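Local coordinates for protein cytochrome P450 reductase (Amycolatopsis methanolica 239, PDB 5OGX) that passes electrons from NADH through FAD and a [2Fe-2S] cluster to a cytochrome P450 that O-demethylates lignin-derived aromatics such as guaiacol, at residues L239-V244 with R267-L272. Sequence-based numbering, arbitrary orientation.
Sequences LLYHGV and RFVPVL
Phe268 lays its ring across Leu240 and beside His242 CB on the adjacent strand. Leu240 CG sits at the ring's edge, in its plane, 3.7 Å from Phe268 CD1, while His242 CB lies 3.7 Å from Phe268 CZ. With CG anti to the backbone N (chi1 -177°), the ring leans over the 239-244 strand and spans both residues; it also stacks with Phe256 of helix 253-262. Cutting Phe268 back to alanine is likely to open a gap beside Leu240 CG and His242 CB and leave the Phe256 ring without its stacking partner. On the sheet face of Tyr241, the phenol packs against Val269, with CD2 3.5 Å from Val269 CB, and meets Val271 CG2 at its edge. Tyr241 OH hydrogen-bonds Asp292 OD2, just as His242 NE2 is held by Gly216 O. Further along that face, Leu239 CD2 is 3.5 Å from Arg267 CG and lies over one face of the guanidinium, offset toward its rim.

Five backbone hydrogen bonds join the strands in parallel. Leu240 N to Arg267 O (2.9 Å) is nearly straight, 168° at the hydrogen, whereas His242 N approaches Val269 O from above the carbonyl plane, 39° out of it. This pairing belongs to the beta-alpha-beta unit 238-244, 253-262, 266-272 within the parallel sheet of the NAD-binding domain. The chemistry implies a frame set by main-chain bonds, with apolar packing on both faces and the buried polar tips of Tyr241 and His242 satisfied by partners beyond the strand pair.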
ATOM      1  N   LEU A 239      16.059   0.961  -9.225  1.00 17.26           N
ATOM      2  CA  LEU A 239      16.176   2.412  -9.203  1.00 17.63           C
ATOM      3  C   LEU A 239      15.049   2.972  -8.342  1.00 21.16           C
ATOM      4  O   LEU A 239      13.867   2.807  -8.676  1.00 18.85           O
ATOM      5  CB  LEU A 239      16.108   3.003 -10.608  1.00 18.56           C
ATOM      6  CG  LEU A 239      17.070   2.506 -11.677  1.00 21.85           C
ATOM      7  CD1 LEU A 239      16.940   3.399 -12.902  1.00 23.47           C
ATOM      8  CD2 LEU A 239      18.482   2.525 -11.166  1.00 30.64           C
ATOM      9  N   LEU A 240      15.408   3.609  -7.231  1.00 17.35           N
ATOM     10  CA  LEU A 240      14.426   4.100  -6.272  1.00 16.88           C
ATOM     11  C   LEU A 240      14.494   5.626  -6.251  1.00 21.68           C
ATOM     12  O   LEU A 240      15.512   6.197  -5.848  1.00 21.43           O
ATOM     13  CB  LEU A 240      14.705   3.512  -4.890  1.00 18.14           C
ATOM     14  CG  LEU A 240      13.898   4.039  -3.711  1.00 19.67           C
ATOM     15  CD1 LEU A 240      12.392   3.940  -3.974  1.00 18.40           C
ATOM     16  CD2 LEU A 240      14.298   3.279  -2.454  1.00 18.60           C
ATOM     17  N   TYR A 241      13.435   6.284  -6.720  1.00 18.16           N
ATOM     18  CA  TYR A 241      13.382   7.744  -6.764  1.00 20.53           C
ATOM     19  C   TYR A 241      12.461   8.234  -5.659  1.00 22.73           C
ATOM     20  O   TYR A 241      11.352   7.716  -5.501  1.00 18.11           O
ATOM     21  CB  TYR A 241      12.879   8.258  -8.120  1.00 17.79           C
ATOM     22  CG  TYR A 241      13.762   7.907  -9.292  1.00 22.43           C
ATOM     23  CD1 TYR A 241      13.677   6.662  -9.884  1.00 19.90           C
ATOM     24  CD2 TYR A 241      14.676   8.831  -9.810  1.00 22.12           C
ATOM     25  CE1 TYR A 241      14.475   6.321 -10.957  1.00 18.14           C
ATOM     26  CE2 TYR A 241      15.487   8.501 -10.886  1.00 22.78           C
ATOM     27  CZ  TYR A 241      15.375   7.247 -11.461  1.00 21.14           C
ATOM     28  OH  TYR A 241      16.155   6.881 -12.535  1.00 22.61           O
ATOM     29  N   HIS A 242      12.905   9.235  -4.900  1.00 18.21           N
ATOM     30  CA  HIS A 242      12.095   9.805  -3.823  1.00 19.37           C
ATOM     31  C   HIS A 242      11.719  11.234  -4.202  1.00 22.63           C
ATOM     32  O   HIS A 242      12.575  12.122  -4.207  1.00 22.78           O
ATOM     33  CB  HIS A 242      12.855   9.766  -2.499  1.00 20.77           C
ATOM     34  CG  HIS A 242      12.009  10.107  -1.315  1.00 20.35           C
ATOM     35  ND1 HIS A 242      12.538  10.524  -0.111  1.00 21.31           N
ATOM     36  CD2 HIS A 242      10.662  10.074  -1.148  1.00 21.75           C
ATOM     37  CE1 HIS A 242      11.553  10.744   0.744  1.00 22.29           C
ATOM     38  NE2 HIS A 242      10.405  10.464   0.146  1.00 21.11           N
ATOM     39  N   GLY A 243      10.440  11.457  -4.517  1.00 19.55           N
ATOM     40  CA  GLY A 243      10.023  12.783  -4.947  1.00 19.65           C
ATOM     41  C   GLY A 243       9.505  13.596  -3.779  1.00 21.70           C
ATOM     42  O   GLY A 243       8.510  13.221  -3.151  1.00 26.27           O
ATOM     43  N   VAL A 244      10.173  14.709  -3.467  1.00 21.17           N
ATOM     44  CA  VAL A 244       9.807  15.560  -2.343  1.00 22.41           C
ATOM     45  C   VAL A 244       9.898  17.017  -2.781  1.00 27.17           C
ATOM     46  O   VAL A 244      10.394  17.343  -3.860  1.00 29.92           O
ATOM     47  CB  VAL A 244      10.714  15.333  -1.115  1.00 24.10           C
ATOM     48  CG1 VAL A 244      10.565  13.914  -0.567  1.00 25.53           C
ATOM     49  CG2 VAL A 244      12.152  15.605  -1.485  1.00 25.85           C
ATOM     50  N   ARG A 267      20.192   2.119  -6.986  1.00 20.63           N
ATOM     51  CA  ARG A 267      20.449   3.551  -6.901  1.00 22.58           C
ATOM     52  C   ARG A 267      19.302   4.208  -6.165  1.00 26.24           C
ATOM     53  O   ARG A 267      18.142   3.844  -6.367  1.00 24.23           O
ATOM     54  CB  ARG A 267      20.603   4.213  -8.284  1.00 28.70           C
ATOM     55  CG  ARG A 267      21.328   3.370  -9.316  1.00 42.25           C
ATOM     56  CD  ARG A 267      22.123   4.206 -10.321  1.00 54.39           C
ATOM     57  NE  ARG A 267      21.270   4.986 -11.217  1.00 57.49           N
ATOM     58  CZ  ARG A 267      21.225   4.842 -12.542  1.00 48.49           C
ATOM     59  NH1 ARG A 267      21.966   3.924 -13.152  1.00 44.87           N
ATOM     60  NH2 ARG A 267      20.421   5.615 -13.260  1.00 37.97           N
ATOM     61  N   PHE A 268      19.627   5.182  -5.330  1.00 21.10           N
ATOM     62  CA  PHE A 268      18.639   6.004  -4.645  1.00 20.65           C
ATOM     63  C   PHE A 268      18.784   7.437  -5.132  1.00 24.97           C
ATOM     64  O   PHE A 268      19.877   8.008  -5.061  1.00 23.08           O
ATOM     65  CB  PHE A 268      18.822   5.951  -3.124  1.00 21.00           C
ATOM     66  CG  PHE A 268      17.794   6.727  -2.377  1.00 21.61           C
ATOM     67  CD1 PHE A 268      16.474   6.279  -2.339  1.00 20.31           C
ATOM     68  CD2 PHE A 268      18.123   7.905  -1.729  1.00 26.55           C
ATOM     69  CE1 PHE A 268      15.513   6.982  -1.653  1.00 25.50           C
ATOM     70  CE2 PHE A 268      17.156   8.624  -1.047  1.00 26.14           C
ATOM     71  CZ  PHE A 268      15.853   8.161  -1.009  1.00 26.30           C
ATOM     72  N   VAL A 269      17.684   8.020  -5.594  1.00 20.69           N
ATOM     73  CA  VAL A 269      17.713   9.316  -6.269  1.00 21.59           C
ATOM     74  C   VAL A 269      16.654  10.246  -5.686  1.00 25.70           C
ATOM     75  O   VAL A 269      15.467  10.149  -6.045  1.00 21.62           O
ATOM     76  CB  VAL A 269      17.488   9.163  -7.781  1.00 23.91           C
ATOM     77  CG1 VAL A 269      17.630  10.510  -8.483  1.00 24.51           C
ATOM     78  CG2 VAL A 269      18.422   8.118  -8.370  1.00 27.95           C
ATOM     79  N   PRO A 270      17.030  11.158  -4.797  1.00 22.01           N
ATOM     80  CA  PRO A 270      16.105  12.226  -4.404  1.00 22.07           C
ATOM     81  C   PRO A 270      15.808  13.126  -5.590  1.00 27.57           C
ATOM     82  O   PRO A 270      16.665  13.357  -6.446  1.00 26.32           O
ATOM     83  CB  PRO A 270      16.877  12.980  -3.310  1.00 26.84           C
ATOM     84  CG  PRO A 270      17.887  12.002  -2.817  1.00 23.41           C
ATOM     85  CD  PRO A 270      18.277  11.189  -4.011  1.00 25.72           C
ATOM     86  N   VAL A 271      14.568  13.614  -5.654  1.00 23.60           N
ATOM     87  CA  VAL A 271      14.147  14.551  -6.695  1.00 23.87           C
ATOM     88  C   VAL A 271      13.326  15.639  -6.030  1.00 25.23           C
ATOM     89  O   VAL A 271      12.288  15.347  -5.428  1.00 24.78           O
ATOM     90  CB  VAL A 271      13.330  13.867  -7.814  1.00 21.68           C
ATOM     91  CG1 VAL A 271      13.150  14.827  -8.985  1.00 22.55           C
ATOM     92  CG2 VAL A 271      14.025  12.579  -8.293  1.00 23.52           C
ATOM     93  N   LEU A 272      13.785  16.893  -6.130  1.00 24.60           N
ATOM     94  CA  LEU A 272      13.174  18.011  -5.414  1.00 25.08           C
ATOM     95  C   LEU A 272      12.401  18.896  -6.383  1.00 31.81           C
ATOM     96  O   LEU A 272      12.967  19.394  -7.363  1.00 32.09           O
ATOM     97  CB  LEU A 272      14.225  18.850  -4.681  1.00 31.03           C
ATOM     98  CG  LEU A 272      15.412  18.173  -3.992  1.00 33.33           C
ATOM     99  CD1 LEU A 272      16.223  19.194  -3.189  1.00 30.54           C
ATOM    100  CD2 LEU A 272      14.996  17.027  -3.104  1.00 34.26           C
TER